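Side-chain contacts in glycerol dehydrogenase (Schizosaccharomyces pombe, PDB 1TA9), which catalyses the NAD+-dependent oxidation of glycerol to dihydroxyacetone, probably with zinc as its cofactor, in the assimilation of glycerol: residues B[69-74]-B[86-91]; B[160-165]-B[172-177]; B[228-233]-B[269-274]; B[320-325]-B[334-339]; B[366-369]-B[373-376]. One frame throughout, in Å; residues are numbered along the deposited sequence.

Contact 1: B[69-74]-B[86-91]; sequences PQKYVQ and VKKWAT
K71 and K88 mark the nearest backbone approach, their CA atoms 10.0 Å apart, so edge strand 71-75 and the turn after helix 82-86 meet through side chains alone. Within this chain the strand borders the parallel sheet of the dinucleotide-binding domain, and an antiparallel strand of a second subunit pairs with it, carrying the sheet across the interface. The indole of W89 illustrates how one aromatic group can serve both a polar and an apolar neighbour. Its NE1 donates to Q70 OE1 over 2.9 Å, with an N-H...O angle of 157°. The oxygen lies close to the indole plane, whereas the donor stands tilted 33° from the carbonyl plane of Q70. N209 ND2 is a second partner of the same oxygen, so two donors hold this atom. Along the benzo edge, W89 CH2 meets K71 CG at 3.8 Å. K71 bends at its second torsion (chi2 -77°), and its far end passes K88 at about a right angle. The two ammonium groups come within 4.4 Å, NZ to NZ, a closeness probably eased by separate acceptors on the second subunit: T67 OG1 for K71 and P205 O for K88. K88 also flanks the indole, its CB lying 3.7 Å above one face of W89, toward the rim.

Contact 2: B[160-165]-B[172-177]; sequences SAKYIA and SIICPT
Here a helix packs on a strand within a beta-alpha-beta unit: A161, K162 and A165 of helix 155-167 lie against S172 and I174 of strand 172-176, the strand entered directly after that helix. Such a unit recurs in Rossmann-like nucleotide-binding domains. In this one the short axes run antiparallel, 177° between their directions, and approach to 8.4 Å. The spacing narrows toward the connecting turn, where A165 and S172 have CA atoms 5.8 Å apart and the CB atoms of A165 and S172 meet at 3.7 Å. Small side chains make such closeness possible.

Further from the turn, I174 reaches up to the helix with a single branch. Its CG1 sits beside the backbone N (chi1 -52°), and a second bend (chi2 -64°) carries CD1 to the helix surface, 4.1 Å from A161 CB and 3.8 Å from K162 CG. K162 meets it with its aliphatic part, the two side chains crossing at about a right angle, and K162 CE is 4.0 Å from I174 CG1. Extended beyond CG, the lysine takes NZ past the apolar patch to S186 O, a residue of the likely NAD(+) site. T177, just past the strand, probably belongs to that site too.

The unit is enclosed on several sides: helix 132-139 receives S160, Y163 and I164, while strand 172-176 runs between parallel strands 148-153 and 210-214, with A165 also touching I149.

Contact 3: B[228-233]-B[269-274]; sequences SGIGDA and DTLEKY. With K (potassium ion), chain J; ZN (zinc ion), chain I.
Behind the metal site of the active centre, A233 and I230 of helix 223-245 rest on L271 of helix 258-284. The side chains that meet here are apolar. L271 CD1 presses on A233 CB at 3.6 Å, and its other methyl, CD2, lies a looser 4.4 Å from I230 CG2. With CG anti to the carbonyl carbon (chi1 -65°), L271 directs both methyls at helix 223-245.

D232, between I230 and A233 in sequence, takes no part in this packing and turns instead to the metals. Its OD2 coordinates zinc at 2.2 Å, together with NE2 of both H315 and H333. D232 OD1 also approaches zinc, at a longer 2.6 Å. Potassium takes the backbone O of D232 at 2.8 Å and, more distantly, D232 OD2 at 3.3 Å. Water 1 joins potassium at 2.6 Å, and D182, S235 and T236 contribute further oxygens.

OD2 thus bonds zinc closely and potassium only distantly, while the carbonyl O of the same residue also binds potassium; this probably restricts the rotation of the carboxylate. The leucine contact, by contrast, is apolar and joins this part of the metal-bearing helix to a neighbouring helix.

Contact 4: B[320-325]-B[334-339]; sequences GMTAIH and GEKVAY
Where M321 and T322 meet K336, two flat groups lie further out: the H325 imidazole, beyond the contact, has T322 O of its own segment 3.4 Å above one face, toward its rim, and the Y339 ring, on the side of 334-339, lies beside L371 and L374 of helix 371-374. The contact itself joins two consecutive helices, 313-322 and 333-347, of the helical part of this iron-containing alcohol dehydrogenase fold; near their starts they provide the zinc ligands H315 and H333. H325 leaves the helical conformation with positive phi (62°), as the chain turns away.

Between the helices the side chains divide the work. M321 runs extended to SD and then swings its methyl aside (chi3 -107°), so that CE comes to 3.3 Å from K336 O, meeting a backbone oxygen rather than the lysine chain. The sulfur keeps more distance, M321 SD lying 4.0 Å from the same K336 O. K336 in turn bends at its third torsion (chi3 -68°) and crosses T322 at about a right angle. The hydroxyl of T322 is engaged within its own helix, with N319 O, and the methyl is the branch directed at the lysine: T322 CG2 stands 3.7 Å from K336 NZ.

Contact 5: B[366-369]-B[373-376]; sequences HLPI and ELGI
E373 opens the second segment by gripping the first at three levels. Its CB packs on P368 CB at 3.6 Å. Beyond, the glutamate lies alongside I369 and points the same way, which delivers OE2 to I369 N at 3.0 Å in a nearly straight bond (164° at the hydrogen). The N-H arrives from above the carboxylate, 58° out of its plane, and T370 OG1 is a further partner of the same oxygen. I369 CG1 also touches E373 OE2, at 3.4 Å. The other oxygen is tied through water 2, which donates to E373 OE1 over 2.7 Å and to L367 O over 2.8 Å, while F434 N bonds directly to OE1. A carboxylate spread over so many partners is probably restricted in its rotation.

L374 follows with an apolar touch: its CD2 reaches P368 CG at 3.7 Å, the two side chains crossing at about a right angle. The arrangement is a tight link between helices. The Schellman motif at H366 ends helix 352-364, the chain passes through P368 and I369, and the short, weakly bonded helix 371-374 folds back over them before ending in a Schellman motif of its own. G375 makes that second ending, with positive phi (91°). I376 then carries the chain onward, its side chain touching I324 and P327.

How the contacts relate
The five contacts trace the two halves of the subunit. Contacts 1 and 2 share the nucleotide-binding sheet and touch, I173 CD1 lying 3.9 Å from V86 CG2; their centres are 12 Å apart. Contacts 3, 4 and 5 form a connected group in the helical half. S228 OG of contact 3 probably hydrogen-bonds G334 N of contact 4 at 3.0 Å, and V337 CG2 packs 3.8 Å from the zinc ligand atom D232 OD2. Contact 5 touches both neighbours: L367 CD1 meets G231 CA at 3.7 Å, and L374 CD1 meets Y339 CD1 at 3.6 Å. Contacts 2 and 3, with centres 24 Å apart, lie on opposite sides of the chain's centre.

Contact 1: B[69-74]-B[86-91]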
# COMPACT_ATOMS: atom_id res chain seq x y z
N PRO B 69 23.90 -6.89 32.47
CA PRO B 69 24.08 -7.71 33.67
C PRO B 69 24.49 -9.05 33.07
O PRO B 69 24.25 -9.29 31.88
CB PRO B 69 22.67 -7.78 34.25
CG PRO B 69 22.04 -6.47 33.81
CD PRO B 69 22.52 -6.37 32.38
N GLN B 70 25.10 -9.92 33.86
CA GLN B 70 25.50 -11.22 33.33
C GLN B 70 24.29 -12.12 33.08
O GLN B 70 24.29 -12.92 32.14
CB GLN B 70 26.45 -11.91 34.30
CG GLN B 70 27.76 -11.17 34.47
CD GLN B 70 28.69 -11.88 35.42
OE1 GLN B 70 28.47 -11.89 36.64
NE2 GLN B 70 29.73 -12.50 34.88
N LYS B 71 23.28 -12.00 33.94
CA LYS B 71 22.08 -12.82 33.81
C LYS B 71 20.83 -12.06 34.23
O LYS B 71 20.88 -11.22 35.14
CB LYS B 71 22.19 -14.07 34.69
CG LYS B 71 23.35 -15.01 34.38
CD LYS B 71 23.09 -15.86 33.15
CE LYS B 71 24.17 -16.93 33.03
NZ LYS B 71 24.08 -17.71 31.76
N TYR B 72 19.72 -12.35 33.56
CA TYR B 72 18.43 -11.76 33.88
C TYR B 72 17.51 -12.97 33.92
O TYR B 72 17.38 -13.69 32.94
CB TYR B 72 17.97 -10.78 32.80
CG TYR B 72 16.54 -10.32 32.97
CD1 TYR B 72 15.48 -11.04 32.40
CD2 TYR B 72 16.23 -9.18 33.71
CE1 TYR B 72 14.16 -10.63 32.57
CE2 TYR B 72 14.92 -8.76 33.88
CZ TYR B 72 13.88 -9.49 33.31
OH TYR B 72 12.58 -9.07 33.48
N VAL B 73 16.89 -13.20 35.08
CA VAL B 73 16.01 -14.35 35.26
C VAL B 73 14.65 -13.90 35.75
O VAL B 73 14.55 -13.20 36.75
CB VAL B 73 16.61 -15.33 36.29
CG1 VAL B 73 15.70 -16.54 36.46
CG2 VAL B 73 18.00 -15.76 35.84
N GLN B 74 13.61 -14.31 35.03
CA GLN B 74 12.23 -13.93 35.35
C GLN B 74 11.27 -15.12 35.27
O GLN B 74 11.20 -15.81 34.25
CB GLN B 74 11.80 -12.84 34.36
CG GLN B 74 10.36 -12.42 34.44
CD GLN B 74 9.95 -11.58 33.25
OE1 GLN B 74 10.66 -10.65 32.86
NE2 GLN B 74 8.79 -11.89 32.66
N VAL B 86 21.74 -18.43 42.06
CA VAL B 86 22.70 -17.83 42.98
C VAL B 86 24.01 -18.61 43.04
O VAL B 86 25.08 -18.02 43.22
CB VAL B 86 22.11 -17.73 44.41
CG1 VAL B 86 23.18 -17.23 45.38
CG2 VAL B 86 20.92 -16.79 44.41
N LYS B 87 23.93 -19.92 42.87
CA LYS B 87 25.12 -20.77 42.94
C LYS B 87 26.21 -20.39 41.95
O LYS B 87 27.37 -20.78 42.11
CB LYS B 87 24.74 -22.25 42.74
CG LYS B 87 24.38 -22.63 41.31
CD LYS B 87 24.03 -24.11 41.23
CE LYS B 87 23.77 -24.54 39.79
NZ LYS B 87 23.39 -25.98 39.70
N LYS B 88 25.84 -19.62 40.92
CA LYS B 88 26.81 -19.19 39.92
C LYS B 88 27.82 -18.21 40.51
O LYS B 88 28.93 -18.07 40.00
CB LYS B 88 26.09 -18.54 38.73
CG LYS B 88 25.21 -19.49 37.93
CD LYS B 88 24.41 -18.74 36.86
CE LYS B 88 23.56 -19.68 36.04
NZ LYS B 88 24.38 -20.55 35.16
N TRP B 89 27.42 -17.53 41.58
CA TRP B 89 28.30 -16.55 42.23
C TRP B 89 28.67 -16.91 43.66
O TRP B 89 29.72 -16.49 44.15
CB TRP B 89 27.64 -15.17 42.23
CG TRP B 89 27.44 -14.61 40.86
CD1 TRP B 89 28.35 -13.91 40.12
CD2 TRP B 89 26.27 -14.74 40.05
NE1 TRP B 89 27.82 -13.61 38.88
CE2 TRP B 89 26.55 -14.10 38.82
CE3 TRP B 89 25.02 -15.34 40.24
CZ2 TRP B 89 25.61 -14.05 37.78
CZ3 TRP B 89 24.09 -15.28 39.20
CH2 TRP B 89 24.40 -14.64 37.99
N ALA B 90 27.81 -17.66 44.33
CA ALA B 90 28.07 -18.04 45.72
C ALA B 90 27.41 -19.35 46.11
O ALA B 90 26.23 -19.57 45.85
CB ALA B 90 27.59 -16.93 46.64
N THR B 91 28.18 -20.23 46.75
CA THR B 91 27.66 -21.52 47.20
C THR B 91 27.85 -21.68 48.71
O THR B 91 27.37 -22.66 49.29
CB THR B 91 28.36 -22.71 46.50
OG1 THR B 91 29.76 -22.70 46.82
CG2 THR B 91 28.19 -22.62 45.00

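Contact 2: B[160-165]-B[172-177]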
# COMPACT_ATOMS: atom_id res chain seq x y z
N SER B 160 21.05 0.30 47.56
CA SER B 160 21.85 0.05 48.75
C SER B 160 22.68 -1.22 48.53
O SER B 160 23.85 -1.29 48.92
CB SER B 160 20.95 -0.12 49.97
OG SER B 160 20.27 1.09 50.28
N ALA B 161 22.07 -2.21 47.88
CA ALA B 161 22.74 -3.47 47.60
C ALA B 161 23.92 -3.27 46.65
O ALA B 161 24.99 -3.84 46.85
CB ALA B 161 21.75 -4.47 47.01
N LYS B 162 23.71 -2.47 45.61
CA LYS B 162 24.75 -2.20 44.63
C LYS B 162 25.92 -1.46 45.28
O LYS B 162 27.08 -1.75 44.99
CB LYS B 162 24.20 -1.36 43.47
CG LYS B 162 23.14 -2.06 42.64
CD LYS B 162 22.58 -1.15 41.56
CE LYS B 162 21.44 -1.83 40.80
NZ LYS B 162 20.85 -0.96 39.74
N TYR B 163 25.59 -0.51 46.15
CA TYR B 163 26.61 0.27 46.84
C TYR B 163 27.47 -0.63 47.72
O TYR B 163 28.70 -0.61 47.63
CB TYR B 163 25.94 1.34 47.71
CG TYR B 163 26.92 2.11 48.57
CD1 TYR B 163 27.74 3.10 48.02
CD2 TYR B 163 27.04 1.83 49.93
CE1 TYR B 163 28.67 3.79 48.81
CE2 TYR B 163 27.96 2.51 50.73
CZ TYR B 163 28.77 3.49 50.16
OH TYR B 163 29.67 4.16 50.95
N ILE B 164 26.83 -1.42 48.57
CA ILE B 164 27.55 -2.32 49.47
C ILE B 164 28.40 -3.32 48.71
O ILE B 164 29.57 -3.54 49.04
CB ILE B 164 26.56 -3.07 50.39
CG1 ILE B 164 25.80 -2.06 51.25
CG2 ILE B 164 27.31 -4.07 51.28
CD1 ILE B 164 24.68 -2.67 52.07
N ALA B 165 27.83 -3.93 47.67
CA ALA B 165 28.55 -4.91 46.86
C ALA B 165 29.78 -4.27 46.23
O ALA B 165 30.86 -4.86 46.20
CB ALA B 165 27.62 -5.47 45.78
N SER B 172 26.75 -8.63 42.73
CA SER B 172 25.46 -8.27 43.30
C SER B 172 24.32 -8.97 42.59
O SER B 172 24.40 -9.25 41.39
CB SER B 172 25.26 -6.75 43.23
OG SER B 172 25.37 -6.28 41.89
N ILE B 173 23.26 -9.25 43.34
CA ILE B 173 22.07 -9.88 42.81
C ILE B 173 20.91 -8.97 43.21
O ILE B 173 20.65 -8.76 44.40
CB ILE B 173 21.88 -11.31 43.38
CG1 ILE B 173 23.03 -12.21 42.90
CG2 ILE B 173 20.54 -11.89 42.92
CD1 ILE B 173 22.91 -13.67 43.29
N ILE B 174 20.23 -8.43 42.21
CA ILE B 174 19.12 -7.49 42.42
C ILE B 174 17.78 -8.16 42.14
O ILE B 174 17.56 -8.69 41.05
CB ILE B 174 19.30 -6.27 41.49
CG1 ILE B 174 20.70 -5.68 41.66
CG2 ILE B 174 18.24 -5.22 41.79
CD1 ILE B 174 20.99 -5.11 43.05
N CYS B 175 16.89 -8.13 43.12
CA CYS B 175 15.58 -8.76 42.99
C CYS B 175 14.44 -7.77 43.19
O CYS B 175 13.95 -7.58 44.30
CB CYS B 175 15.44 -9.88 44.01
SG CYS B 175 16.88 -10.95 44.11
N PRO B 176 13.99 -7.12 42.10
CA PRO B 176 12.90 -6.16 42.22
C PRO B 176 11.61 -6.87 42.63
O PRO B 176 11.31 -7.96 42.15
CB PRO B 176 12.82 -5.55 40.82
CG PRO B 176 13.29 -6.66 39.94
CD PRO B 176 14.46 -7.23 40.71
N THR B 177 10.84 -6.24 43.51
CA THR B 177 9.58 -6.82 43.98
C THR B 177 8.36 -6.17 43.33
O THR B 177 7.22 -6.53 43.62
CB THR B 177 9.48 -6.74 45.51
OG1 THR B 177 9.69 -5.39 45.94
CG2 THR B 177 10.52 -7.64 46.16

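Contact 3: B[228-233]-B[269-274]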
# COMPACT_ATOMS: atom_id res chain seq x y z
N SER B 228 3.45 2.49 36.61
CA SER B 228 4.56 3.42 36.77
C SER B 228 5.73 2.90 35.93
O SER B 228 6.44 3.67 35.29
CB SER B 228 4.96 3.51 38.24
OG SER B 228 6.12 4.30 38.37
N GLY B 229 5.93 1.59 35.95
CA GLY B 229 7.00 0.99 35.17
C GLY B 229 6.76 1.14 33.68
O GLY B 229 7.71 1.23 32.90
N ILE B 230 5.50 1.15 33.27
CA ILE B 230 5.16 1.32 31.86
C ILE B 230 5.51 2.76 31.48
O ILE B 230 6.04 3.02 30.40
CB ILE B 230 3.66 1.05 31.61
CG1 ILE B 230 3.38 -0.45 31.76
CG2 ILE B 230 3.23 1.57 30.23
CD1 ILE B 230 1.90 -0.82 31.74
N GLY B 231 5.22 3.68 32.39
CA GLY B 231 5.52 5.08 32.14
C GLY B 231 7.01 5.28 31.96
O GLY B 231 7.45 6.05 31.10
N ASP B 232 7.80 4.59 32.77
CA ASP B 232 9.25 4.70 32.68
C ASP B 232 9.71 4.03 31.38
O ASP B 232 10.54 4.57 30.66
CB ASP B 232 9.91 4.02 33.89
CG ASP B 232 11.32 4.52 34.13
OD1 ASP B 232 12.07 3.86 34.89
OD2 ASP B 232 11.68 5.57 33.57
N ALA B 233 9.14 2.87 31.08
CA ALA B 233 9.52 2.14 29.88
C ALA B 233 9.18 2.91 28.59
O ALA B 233 9.91 2.83 27.60
CB ALA B 233 8.84 0.77 29.86
N ASP B 269 7.81 -1.75 21.08
CA ASP B 269 6.91 -2.71 20.44
C ASP B 269 6.13 -3.57 21.41
O ASP B 269 4.94 -3.84 21.21
CB ASP B 269 7.69 -3.62 19.49
CG ASP B 269 8.16 -2.91 18.24
OD1 ASP B 269 8.83 -3.57 17.41
OD2 ASP B 269 7.87 -1.70 18.08
N THR B 270 6.80 -4.03 22.46
CA THR B 270 6.16 -4.89 23.46
C THR B 270 5.07 -4.13 24.23
O THR B 270 3.99 -4.67 24.50
CB THR B 270 7.20 -5.45 24.44
OG1 THR B 270 8.16 -6.21 23.70
CG2 THR B 270 6.55 -6.35 25.48
N LEU B 271 5.35 -2.88 24.58
CA LEU B 271 4.37 -2.09 25.30
C LEU B 271 3.14 -1.86 24.43
O LEU B 271 2.01 -1.96 24.90
CB LEU B 271 4.97 -0.75 25.72
CG LEU B 271 6.12 -0.81 26.73
CD1 LEU B 271 6.63 0.61 26.96
CD2 LEU B 271 5.65 -1.43 28.05
N GLU B 272 3.37 -1.54 23.16
CA GLU B 272 2.27 -1.30 22.24
C GLU B 272 1.35 -2.51 22.13
O GLU B 272 0.13 -2.38 22.09
CB GLU B 272 2.81 -0.93 20.85
CG GLU B 272 3.25 0.53 20.75
CD GLU B 272 3.74 0.90 19.36
OE1 GLU B 272 3.14 0.46 18.36
OE2 GLU B 272 4.73 1.66 19.28
N LYS B 273 1.94 -3.70 22.09
CA LYS B 273 1.16 -4.92 21.96
C LYS B 273 0.54 -5.42 23.26
O LYS B 273 -0.61 -5.84 23.28
CB LYS B 273 2.02 -6.06 21.40
CG LYS B 273 2.48 -5.90 19.96
CD LYS B 273 3.39 -7.07 19.58
CE LYS B 273 3.88 -6.98 18.15
NZ LYS B 273 4.77 -8.14 17.83
N TYR B 274 1.31 -5.34 24.35
CA TYR B 274 0.86 -5.90 25.62
C TYR B 274 0.65 -5.03 26.86
O TYR B 274 0.22 -5.54 27.88
CB TYR B 274 1.82 -7.03 25.99
CG TYR B 274 1.99 -8.06 24.89
CD1 TYR B 274 0.98 -8.98 24.63
CD2 TYR B 274 3.14 -8.09 24.10
CE1 TYR B 274 1.10 -9.91 23.61
CE2 TYR B 274 3.27 -9.03 23.07
CZ TYR B 274 2.25 -9.93 22.83
OH TYR B 274 2.36 -10.87 21.83
K K J . 13.35 4.76 30.86
ZN ZN I . 13.45 6.10 34.81
O HOH W 1 14.68 6.25 29.23

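Contact 4: B[320-325]-B[334-339]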
# COMPACT_ATOMS: atom_id res chain seq x y z
N GLY B 320 13.65 17.85 37.32
CA GLY B 320 13.30 19.23 37.57
C GLY B 320 11.98 19.34 38.31
O GLY B 320 11.82 20.18 39.20
N MET B 321 11.03 18.49 37.94
CA MET B 321 9.70 18.47 38.56
C MET B 321 9.75 18.22 40.06
O MET B 321 8.97 18.80 40.82
CB MET B 321 8.83 17.38 37.93
CG MET B 321 8.37 17.64 36.51
SD MET B 321 7.41 16.22 35.89
CE MET B 321 8.56 15.50 34.74
N THR B 322 10.64 17.34 40.48
CA THR B 322 10.76 17.01 41.89
C THR B 322 11.03 18.27 42.70
O THR B 322 10.71 18.33 43.89
CB THR B 322 11.90 16.01 42.13
OG1 THR B 322 13.16 16.65 41.92
CG2 THR B 322 11.78 14.83 41.17
N ALA B 323 11.62 19.28 42.06
CA ALA B 323 11.93 20.54 42.72
C ALA B 323 10.66 21.32 43.06
O ALA B 323 10.72 22.29 43.81
CB ALA B 323 12.85 21.38 41.85
N ILE B 324 9.53 20.91 42.50
CA ILE B 324 8.26 21.58 42.78
C ILE B 324 7.81 21.23 44.19
O ILE B 324 7.25 22.07 44.91
CB ILE B 324 7.17 21.15 41.78
CG1 ILE B 324 7.55 21.58 40.36
CG2 ILE B 324 5.82 21.74 42.18
CD1 ILE B 324 6.59 21.09 39.29
N HIS B 325 8.06 19.99 44.59
CA HIS B 325 7.67 19.50 45.90
C HIS B 325 6.15 19.55 46.06
O HIS B 325 5.42 19.31 45.09
CB HIS B 325 8.37 20.33 47.00
CG HIS B 325 9.86 20.21 46.98
ND1 HIS B 325 10.51 19.03 47.22
CD2 HIS B 325 10.83 21.13 46.73
CE1 HIS B 325 11.82 19.21 47.12
NE2 HIS B 325 12.03 20.48 46.82
N GLY B 334 7.71 6.62 37.42
CA GLY B 334 7.15 6.49 36.08
C GLY B 334 6.02 7.46 35.76
O GLY B 334 5.83 7.83 34.59
N GLU B 335 5.26 7.86 36.76
CA GLU B 335 4.16 8.78 36.55
C GLU B 335 4.73 10.13 36.13
O GLU B 335 4.18 10.81 35.27
CB GLU B 335 3.32 8.89 37.83
CG GLU B 335 2.89 7.51 38.32
CD GLU B 335 2.11 7.52 39.63
OE1 GLU B 335 2.36 8.40 40.47
OE2 GLU B 335 1.27 6.61 39.81
N LYS B 336 5.85 10.51 36.74
CA LYS B 336 6.50 11.76 36.40
C LYS B 336 7.22 11.64 35.05
O LYS B 336 7.16 12.55 34.23
CB LYS B 336 7.50 12.16 37.50
CG LYS B 336 6.83 12.61 38.80
CD LYS B 336 7.84 12.93 39.90
CE LYS B 336 8.56 11.68 40.38
NZ LYS B 336 9.49 11.96 41.51
N VAL B 337 7.89 10.51 34.83
CA VAL B 337 8.62 10.30 33.58
C VAL B 337 7.69 10.33 32.36
O VAL B 337 8.06 10.85 31.31
CB VAL B 337 9.38 8.95 33.59
CG1 VAL B 337 9.89 8.62 32.18
CG2 VAL B 337 10.56 9.04 34.54
N ALA B 338 6.50 9.76 32.50
CA ALA B 338 5.55 9.75 31.40
C ALA B 338 5.22 11.19 31.00
O ALA B 338 5.24 11.53 29.82
CB ALA B 338 4.29 9.01 31.81
N TYR B 339 4.91 12.04 31.98
CA TYR B 339 4.60 13.43 31.67
C TYR B 339 5.84 14.07 31.03
O TYR B 339 5.73 14.80 30.06
CB TYR B 339 4.22 14.21 32.94
CG TYR B 339 3.58 15.55 32.64
CD1 TYR B 339 2.20 15.67 32.48
CD2 TYR B 339 4.37 16.69 32.46
CE1 TYR B 339 1.61 16.89 32.15
CE2 TYR B 339 3.79 17.92 32.12
CZ TYR B 339 2.41 18.01 31.97
OH TYR B 339 1.84 19.22 31.63

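Contact 5: B[366-369]-B[373-376]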
# COMPACT_ATOMS: atom_id res chain seq x y z
N HIS B 366 -3.67 4.63 32.16
CA HIS B 366 -3.97 5.31 33.41
C HIS B 366 -2.80 6.12 33.96
O HIS B 366 -2.59 6.21 35.17
CB HIS B 366 -4.44 4.32 34.48
CG HIS B 366 -5.30 4.94 35.54
ND1 HIS B 366 -6.62 5.30 35.32
CD2 HIS B 366 -5.04 5.27 36.83
CE1 HIS B 366 -7.12 5.82 36.42
NE2 HIS B 366 -6.19 5.81 37.35
N LEU B 367 -2.02 6.71 33.05
CA LEU B 367 -0.90 7.56 33.43
C LEU B 367 -1.39 9.00 33.34
O LEU B 367 -2.18 9.33 32.46
CB LEU B 367 0.28 7.34 32.48
CG LEU B 367 1.09 6.06 32.69
CD1 LEU B 367 1.93 5.75 31.45
CD2 LEU B 367 1.98 6.23 33.92
N PRO B 368 -0.92 9.88 34.24
CA PRO B 368 -1.34 11.28 34.21
C PRO B 368 -0.74 12.03 33.02
O PRO B 368 0.45 11.92 32.76
CB PRO B 368 -0.83 11.82 35.54
CG PRO B 368 0.42 11.03 35.76
CD PRO B 368 -0.00 9.63 35.37
N ILE B 369 -1.58 12.78 32.30
CA ILE B 369 -1.11 13.54 31.15
C ILE B 369 -1.43 15.02 31.27
O ILE B 369 -1.24 15.78 30.32
CB ILE B 369 -1.71 13.02 29.83
CG1 ILE B 369 -3.24 13.12 29.86
CG2 ILE B 369 -1.25 11.58 29.59
CD1 ILE B 369 -3.90 12.78 28.53
N GLU B 373 -4.03 16.12 36.88
CA GLU B 373 -3.82 14.75 37.34
C GLU B 373 -2.54 14.61 38.15
O GLU B 373 -2.50 13.83 39.11
CB GLU B 373 -3.79 13.79 36.15
CG GLU B 373 -5.06 13.81 35.32
CD GLU B 373 -4.95 12.96 34.08
OE1 GLU B 373 -5.33 11.77 34.13
OE2 GLU B 373 -4.45 13.48 33.05
N LEU B 374 -1.51 15.35 37.77
CA LEU B 374 -0.25 15.30 38.51
C LEU B 374 -0.44 15.85 39.91
O LEU B 374 0.39 15.65 40.79
CB LEU B 374 0.83 16.13 37.79
CG LEU B 374 1.41 15.56 36.50
CD1 LEU B 374 2.47 16.52 35.96
CD2 LEU B 374 2.02 14.19 36.76
N GLY B 375 -1.55 16.56 40.12
CA GLY B 375 -1.85 17.13 41.42
C GLY B 375 -1.33 18.54 41.64
O GLY B 375 -1.35 19.04 42.77
N ILE B 376 -0.88 19.20 40.58
CA ILE B 376 -0.35 20.56 40.68
C ILE B 376 -0.95 21.50 39.63
O ILE B 376 -0.23 22.17 38.89
CB ILE B 376 1.19 20.55 40.52
CG1 ILE B 376 1.58 19.82 39.23
CG2 ILE B 376 1.83 19.89 41.73
CD1 ILE B 376 3.07 19.81 38.97
O HOH W 2 -4.84 10.10 32.10